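Local coordinates for protein putative aminopeptidase (Leishmania major, PDB 5NTH) that probably acts as a manganese-dependent leucyl aminopeptidase of the M17 family, removing residues from the N-terminus of peptides, and here binds actinonin, at residues A[248-251]-A[257-260]; A[261-266]-A[272-277]. All blocks are in the same frame, centred on the assembly; numbering follows the deposited sequence.

Interaction 1 (A[248-251]-A[257-260]); sequences TVIK and EKGY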
ATOM      1  N   THR A 248       7.223 -38.481 -25.130  1.00 37.67           N
ATOM      2  CA  THR A 248       8.465 -38.329 -24.362  1.00 37.37           C
ATOM      3  C   THR A 248       8.171 -37.544 -23.091  1.00 36.24           C
ATOM      4  O   THR A 248       7.599 -36.456 -23.154  1.00 36.69           O
ATOM      5  CB  THR A 248       9.543 -37.602 -25.187  1.00 37.41           C
ATOM      6  OG1 THR A 248       9.794 -38.349 -26.395  1.00 36.75           O
ATOM      7  CG2 THR A 248      10.844 -37.431 -24.358  1.00 36.89           C
ATOM      8  N   VAL A 249       8.543 -38.108 -21.947  1.00 35.18           N
ATOM      9  CA  VAL A 249       8.344 -37.457 -20.649  1.00 34.77           C
ATOM     10  C   VAL A 249       9.681 -37.328 -19.978  1.00 34.36           C
ATOM     11  O   VAL A 249      10.365 -38.321 -19.815  1.00 35.38           O
ATOM     12  CB  VAL A 249       7.468 -38.308 -19.711  1.00 35.22           C
ATOM     13  CG1 VAL A 249       7.280 -37.620 -18.368  1.00 36.25           C
ATOM     14  CG2 VAL A 249       6.113 -38.587 -20.341  1.00 36.30           C
ATOM     15  N   ILE A 250      10.053 -36.131 -19.551  1.00 34.10           N
ATOM     16  CA  ILE A 250      11.206 -35.980 -18.645  1.00 33.14           C
ATOM     17  C   ILE A 250      10.651 -35.509 -17.315  1.00 33.14           C
ATOM     18  O   ILE A 250       9.953 -34.506 -17.277  1.00 33.85           O
ATOM     19  CB  ILE A 250      12.277 -35.020 -19.217  1.00 32.77           C
ATOM     20  CG1 ILE A 250      12.714 -35.503 -20.623  1.00 31.64           C
ATOM     21  CG2 ILE A 250      13.500 -34.941 -18.279  1.00 32.19           C
ATOM     22  CD1 ILE A 250      13.344 -34.439 -21.480  1.00 30.89           C
ATOM     23  N   LYS A 251      10.932 -36.234 -16.238  1.00 33.99           N
ATOM     24  CA  LYS A 251      10.271 -35.977 -14.944  1.00 36.06           C
ATOM     25  C   LYS A 251      11.264 -35.744 -13.796  1.00 36.61           C
ATOM     26  O   LYS A 251      12.273 -36.434 -13.707  1.00 34.91           O
ATOM     27  CB  LYS A 251       9.352 -37.154 -14.597  1.00 37.35           C
ATOM     28  CG  LYS A 251       8.604 -37.039 -13.273  1.00 40.05           C
ATOM     29  CD  LYS A 251       7.746 -38.290 -13.002  1.00 43.03           C
ATOM     30  CE  LYS A 251       7.314 -38.431 -11.528  1.00 44.63           C
ATOM     31  NZ  LYS A 251       6.213 -39.425 -11.282  1.00 44.66           N
ATOM     32  N   GLU A 257      19.106 -33.673 -13.999  1.00 42.62           N
ATOM     33  CA  GLU A 257      20.210 -34.530 -14.515  1.00 42.24           C
ATOM     34  C   GLU A 257      20.491 -34.261 -16.006  1.00 41.70           C
ATOM     35  O   GLU A 257      21.648 -34.201 -16.421  1.00 42.77           O
ATOM     36  CB  GLU A 257      19.934 -36.031 -14.304  1.00 39.24           C
ATOM     37  N   LYS A 258      19.444 -34.063 -16.796  1.00 40.82           N
ATOM     38  CA  LYS A 258      19.616 -33.877 -18.234  1.00 40.33           C
ATOM     39  C   LYS A 258      19.732 -32.407 -18.639  1.00 37.22           C
ATOM     40  O   LYS A 258      19.629 -32.097 -19.817  1.00 38.57           O
ATOM     41  CB  LYS A 258      18.487 -34.590 -18.994  1.00 43.75           C
ATOM     42  CG  LYS A 258      18.430 -36.093 -18.693  1.00 47.02           C
ATOM     43  CD  LYS A 258      17.340 -36.848 -19.459  1.00 49.46           C
ATOM     44  CE  LYS A 258      17.699 -37.094 -20.927  1.00 52.17           C
ATOM     45  NZ  LYS A 258      17.153 -38.404 -21.408  1.00 54.17           N
ATOM     46  N   GLY A 259      19.962 -31.508 -17.689  1.00 33.20           N
ATOM     47  CA  GLY A 259      20.255 -30.119 -18.011  1.00 31.99           C
ATOM     48  C   GLY A 259      19.105 -29.125 -18.198  1.00 32.52           C
ATOM     49  O   GLY A 259      19.363 -27.976 -18.602  1.00 32.05           O
ATOM     50  N   TYR A 260      17.852 -29.508 -17.899  1.00 32.05           N
ATOM     51  CA  TYR A 260      16.705 -28.535 -17.943  1.00 32.26           C
ATOM     52  C   TYR A 260      16.560 -27.752 -16.635  1.00 32.08           C
ATOM     53  O   TYR A 260      15.555 -27.875 -15.929  1.00 31.35           O
ATOM     54  CB  TYR A 260      15.362 -29.210 -18.337  1.00 32.62           C
ATOM     55  CG  TYR A 260      15.438 -29.961 -19.661  1.00 32.24           C
ATOM     56  CD1 TYR A 260      15.859 -31.293 -19.698  1.00 32.28           C
ATOM     57  CD2 TYR A 260      15.137 -29.326 -20.873  1.00 31.73           C
ATOM     58  CE1 TYR A 260      15.964 -31.979 -20.901  1.00 32.46           C
ATOM     59  CE2 TYR A 260      15.236 -30.003 -22.081  1.00 32.26           C
ATOM     60  CZ  TYR A 260      15.648 -31.331 -22.090  1.00 32.43           C
ATOM     61  OH  TYR A 260      15.757 -32.022 -23.270  1.00 32.98           O
TER

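Interaction 2 (A[261-266]-A[272-277]); sequences GGIYAV and YPAHLV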
ATOM      1  N   GLY A 261      17.569 -26.924 -16.344  1.00 31.74           N
ATOM      2  CA  GLY A 261      17.638 -26.208 -15.081  1.00 32.19           C
ATOM      3  C   GLY A 261      16.497 -25.222 -14.822  1.00 33.16           C
ATOM      4  O   GLY A 261      16.111 -24.988 -13.672  1.00 34.46           O
ATOM      5  N   GLY A 262      15.950 -24.647 -15.885  1.00 33.13           N
ATOM      6  CA  GLY A 262      14.947 -23.607 -15.756  1.00 32.70           C
ATOM      7  C   GLY A 262      13.668 -24.180 -15.199  1.00 33.44           C
ATOM      8  O   GLY A 262      13.143 -23.683 -14.209  1.00 34.51           O
ATOM      9  N   ILE A 263      13.166 -25.231 -15.822  1.00 33.41           N
ATOM     10  CA  ILE A 263      11.925 -25.822 -15.360  1.00 35.05           C
ATOM     11  C   ILE A 263      12.097 -26.658 -14.082  1.00 35.01           C
ATOM     12  O   ILE A 263      11.203 -26.688 -13.250  1.00 34.53           O
ATOM     13  CB  ILE A 263      11.213 -26.628 -16.450  1.00 36.93           C
ATOM     14  CG1 ILE A 263       9.846 -27.097 -15.927  1.00 37.60           C
ATOM     15  CG2 ILE A 263      12.064 -27.810 -16.913  1.00 37.62           C
ATOM     16  CD1 ILE A 263       8.998 -27.788 -16.968  1.00 38.12           C
ATOM     17  N   TYR A 264      13.228 -27.331 -13.921  1.00 35.36           N
ATOM     18  CA  TYR A 264      13.486 -28.021 -12.666  1.00 36.25           C
ATOM     19  C   TYR A 264      13.529 -27.036 -11.478  1.00 38.23           C
ATOM     20  O   TYR A 264      13.010 -27.328 -10.401  1.00 36.98           O
ATOM     21  CB  TYR A 264      14.793 -28.799 -12.722  1.00 36.13           C
ATOM     22  CG  TYR A 264      15.103 -29.374 -11.380  1.00 36.09           C
ATOM     23  CD1 TYR A 264      14.494 -30.542 -10.951  1.00 36.60           C
ATOM     24  CD2 TYR A 264      15.946 -28.710 -10.495  1.00 36.87           C
ATOM     25  CE1 TYR A 264      14.746 -31.067  -9.689  1.00 37.19           C
ATOM     26  CE2 TYR A 264      16.210 -29.227  -9.240  1.00 36.95           C
ATOM     27  CZ  TYR A 264      15.603 -30.405  -8.842  1.00 37.61           C
ATOM     28  OH  TYR A 264      15.858 -30.908  -7.593  1.00 39.63           O
ATOM     29  N   ALA A 265      14.176 -25.887 -11.678  1.00 39.36           N
ATOM     30  CA  ALA A 265      14.236 -24.848 -10.647  1.00 39.42           C
ATOM     31  C   ALA A 265      12.845 -24.387 -10.200  1.00 40.38           C
ATOM     32  O   ALA A 265      12.597 -24.225  -8.991  1.00 42.51           O
ATOM     33  CB  ALA A 265      15.025 -23.650 -11.151  1.00 38.59           C
ATOM     34  N   VAL A 266      11.955 -24.168 -11.173  1.00 39.27           N
ATOM     35  CA  VAL A 266      10.645 -23.556 -10.909  1.00 39.47           C
ATOM     36  C   VAL A 266       9.765 -24.494 -10.083  1.00 40.10           C
ATOM     37  O   VAL A 266       9.067 -24.048  -9.135  1.00 41.20           O
ATOM     38  CB  VAL A 266       9.909 -23.151 -12.214  1.00 38.90           C
ATOM     39  CG1 VAL A 266       8.473 -22.725 -11.939  1.00 39.24           C
ATOM     40  CG2 VAL A 266      10.610 -21.990 -12.878  1.00 38.69           C
ATOM     41  N   TYR A 272       4.128 -32.123  -5.842  1.00 37.43           N
ATOM     42  CA  TYR A 272       4.362 -33.057  -6.946  1.00 38.23           C
ATOM     43  C   TYR A 272       5.238 -32.442  -8.031  1.00 38.45           C
ATOM     44  O   TYR A 272       5.091 -31.246  -8.346  1.00 40.54           O
ATOM     45  CB  TYR A 272       3.049 -33.587  -7.512  1.00 38.52           C
ATOM     46  CG  TYR A 272       2.233 -34.202  -6.428  1.00 38.51           C
ATOM     47  CD1 TYR A 272       2.754 -35.245  -5.654  1.00 37.74           C
ATOM     48  CD2 TYR A 272       0.963 -33.712  -6.133  1.00 39.51           C
ATOM     49  CE1 TYR A 272       2.026 -35.784  -4.626  1.00 38.37           C
ATOM     50  CE2 TYR A 272       0.211 -34.257  -5.110  1.00 39.77           C
ATOM     51  CZ  TYR A 272       0.748 -35.278  -4.352  1.00 39.08           C
ATOM     52  OH  TYR A 272      -0.019 -35.786  -3.334  1.00 41.32           O
ATOM     53  N   PRO A 273       6.136 -33.263  -8.625  1.00 36.70           N
ATOM     54  CA  PRO A 273       7.283 -32.725  -9.373  1.00 36.48           C
ATOM     55  C   PRO A 273       7.016 -32.206 -10.797  1.00 34.92           C
ATOM     56  O   PRO A 273       5.949 -32.404 -11.355  1.00 33.57           O
ATOM     57  CB  PRO A 273       8.262 -33.900  -9.391  1.00 36.18           C
ATOM     58  CG  PRO A 273       7.389 -35.103  -9.332  1.00 36.50           C
ATOM     59  CD  PRO A 273       6.139 -34.736  -8.598  1.00 36.25           C
ATOM     60  N   ALA A 274       8.022 -31.546 -11.351  1.00 33.69           N
ATOM     61  CA  ALA A 274       7.953 -31.017 -12.694  1.00 34.01           C
ATOM     62  C   ALA A 274       8.007 -32.108 -13.783  1.00 33.80           C
ATOM     63  O   ALA A 274       8.560 -33.182 -13.566  1.00 35.18           O
ATOM     64  CB  ALA A 274       9.068 -30.008 -12.901  1.00 33.99           C
ATOM     65  N   HIS A 275       7.399 -31.822 -14.937  1.00 32.33           N
ATOM     66  CA  HIS A 275       7.487 -32.689 -16.111  1.00 31.87           C
ATOM     67  C   HIS A 275       7.588 -31.852 -17.363  1.00 30.91           C
ATOM     68  O   HIS A 275       6.851 -30.878 -17.528  1.00 29.32           O
ATOM     69  CB  HIS A 275       6.227 -33.530 -16.354  1.00 32.06           C
ATOM     70  CG  HIS A 275       5.819 -34.424 -15.230  1.00 32.37           C
ATOM     71  ND1 HIS A 275       5.365 -33.944 -14.022  1.00 32.05           N
ATOM     72  CD2 HIS A 275       5.686 -35.772 -15.175  1.00 32.93           C
ATOM     73  CE1 HIS A 275       5.027 -34.964 -13.251  1.00 32.86           C
ATOM     74  NE2 HIS A 275       5.204 -36.085 -13.929  1.00 32.30           N
ATOM     75  N   LEU A 276       8.456 -32.277 -18.272  1.00 30.26           N
ATOM     76  CA  LEU A 276       8.268 -31.945 -19.669  1.00 30.49           C
ATOM     77  C   LEU A 276       7.618 -33.143 -20.326  1.00 29.84           C
ATOM     78  O   LEU A 276       8.141 -34.250 -20.296  1.00 29.70           O
ATOM     79  CB  LEU A 276       9.572 -31.557 -20.348  1.00 30.82           C
ATOM     80  CG  LEU A 276       9.964 -30.098 -20.109  1.00 31.32           C
ATOM     81  CD1 LEU A 276      11.370 -29.887 -20.594  1.00 32.06           C
ATOM     82  CD2 LEU A 276       9.055 -29.128 -20.841  1.00 32.21           C
ATOM     83  N   VAL A 277       6.443 -32.923 -20.881  1.00 29.55           N
ATOM     84  CA  VAL A 277       5.712 -33.982 -21.516  1.00 29.88           C
ATOM     85  C   VAL A 277       5.486 -33.525 -22.943  1.00 30.74           C
ATOM     86  O   VAL A 277       4.958 -32.422 -23.160  1.00 29.23           O
ATOM     87  CB  VAL A 277       4.361 -34.213 -20.839  1.00 30.23           C
ATOM     88  CG1 VAL A 277       3.657 -35.416 -21.464  1.00 30.79           C
ATOM     89  CG2 VAL A 277       4.534 -34.397 -19.341  1.00 30.06           C
TER

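Interaction 1 (A[248-251]-A[257-260])
Ile250 on strand 246-251 faces Lys258 and Tyr260 in the turn between helices 253-257 and 261-267, and the nearest pair of CA atoms, Ile250 CA and Lys258 CA, is 8.7 Å apart. Side chains therefore have to bridge the gap. Ile250 does so from the strand, with its CB pointing toward the turn. Its CG1 branch is anti to the carbonyl carbon (chi1 -55°), and this carries CD1 out to the Tyr260 ring. CD1 lies 3.6 Å from Tyr260 CE1, the closest approach of the contact. The same methyl is 3.9 Å from Tyr260 OH, so it sits near the hydroxyl half of the ring. It meets the ring obliquely, and the two side chains cross at about a right angle. The CG2 branch has a looser neighbour: Ile250 CG2 is 4.4 Å from Lys258 CD, in the aliphatic part of the lysine. Lys258 is exposed, while Ile250 and Tyr260 are buried. Helix 391-404 lies against the same pair, with Tyr401 touching both Ile250 and Tyr260. Lys377 makes a cation-pi contact with Tyr260 and also hydrogen-bonds Lys258 O, which ties the turn to a second part of the chain. The turn itself is a Schellman motif. Gly259, with positive phi (87°), is its C-prime residue, and Tyr260 N and Gly259 N bond back to Leu255 O and Arg256 O. Tyr260 then takes the N-cap position of helix 261-267. The arrangement is thus a Schellman-terminated helix leading straight into the next one, with its turn packed on the strand that is outermost, within this chain, in the mixed sheet of the catalytic domain.

Interaction 2 (A[261-266]-A[272-277])
Ile263 supplies the helix side of this contact, and Ala274, His275 and Leu276 supply the other. The apolar contacts centre on the CG1-CD1 arm of Ile263. CG1 is anti to the backbone N (chi1 -174°), and chi2 is also extended (174°), so the arm reaches straight out from helix 261-267 to the start of strand 275-282. Its end, Ile263 CD1, lies 4.0 Å from Leu276 CG. Leu276 CD2 is almost as near to the same methyl, at 4.1 Å, so CD1 rests against the branch point of the leucine and one of its methyls. The two side chains cross obliquely. Leu276 leaves its strand without pointing at the helix, and its outer carbons make the approach. Ala274 meets the base of the arm: its CB is 4.3 Å from Ile263 CG1.

The contact joins a helix to the face of a sheet strand within the catalytic domain of an M17 aminopeptidase. Strand 275-282 runs between strands 246-251 and 349-361, antiparallel to both, and Leu276 also packs on Thr355 and Cys357 of the latter. Leu255 of helix 253-257 touches both Ile263 and Ala274.

Backbone oxygens take part through van der Waals contact. Ile263 CD1 is 3.8 Å from His275 O, although the CB of His275 points away from the helix. In the other direction, Ala274 CB is 4.0 Å from Ile263 O.

The start of the helix has hydrogen bonds of its own. Ala265 N bonds to Gly261 O at 2.9 Å, within the first helical turn. Asp397 OD2 accepts a hydrogen bond from Ile263 N and a weak one from Gly262 N.

Overall arrangement
Interactions 1 and 2 follow one another along the chain, and their centres are about 8 Å apart. Neighbouring strands 246-251 and 275-282 join them: Ile250 N probably hydrogen-bonds Leu276 O, at 2.8 Å. Side chains meet as well. Tyr260 CD2 lies 3.8 Å from Leu276 CD1, so the turn of interaction 1 packs on the strand of interaction 2. Interaction 1 lies at the edge of the sheet within this chain, away from the annotated sites. Interaction 2 is closer to the active site. The side chain of Ile263 is about 9 Å from those of the manganese ligands Lys298 and Glu390, about 12 Å from a manganese ion and about 13 Å from actinonin.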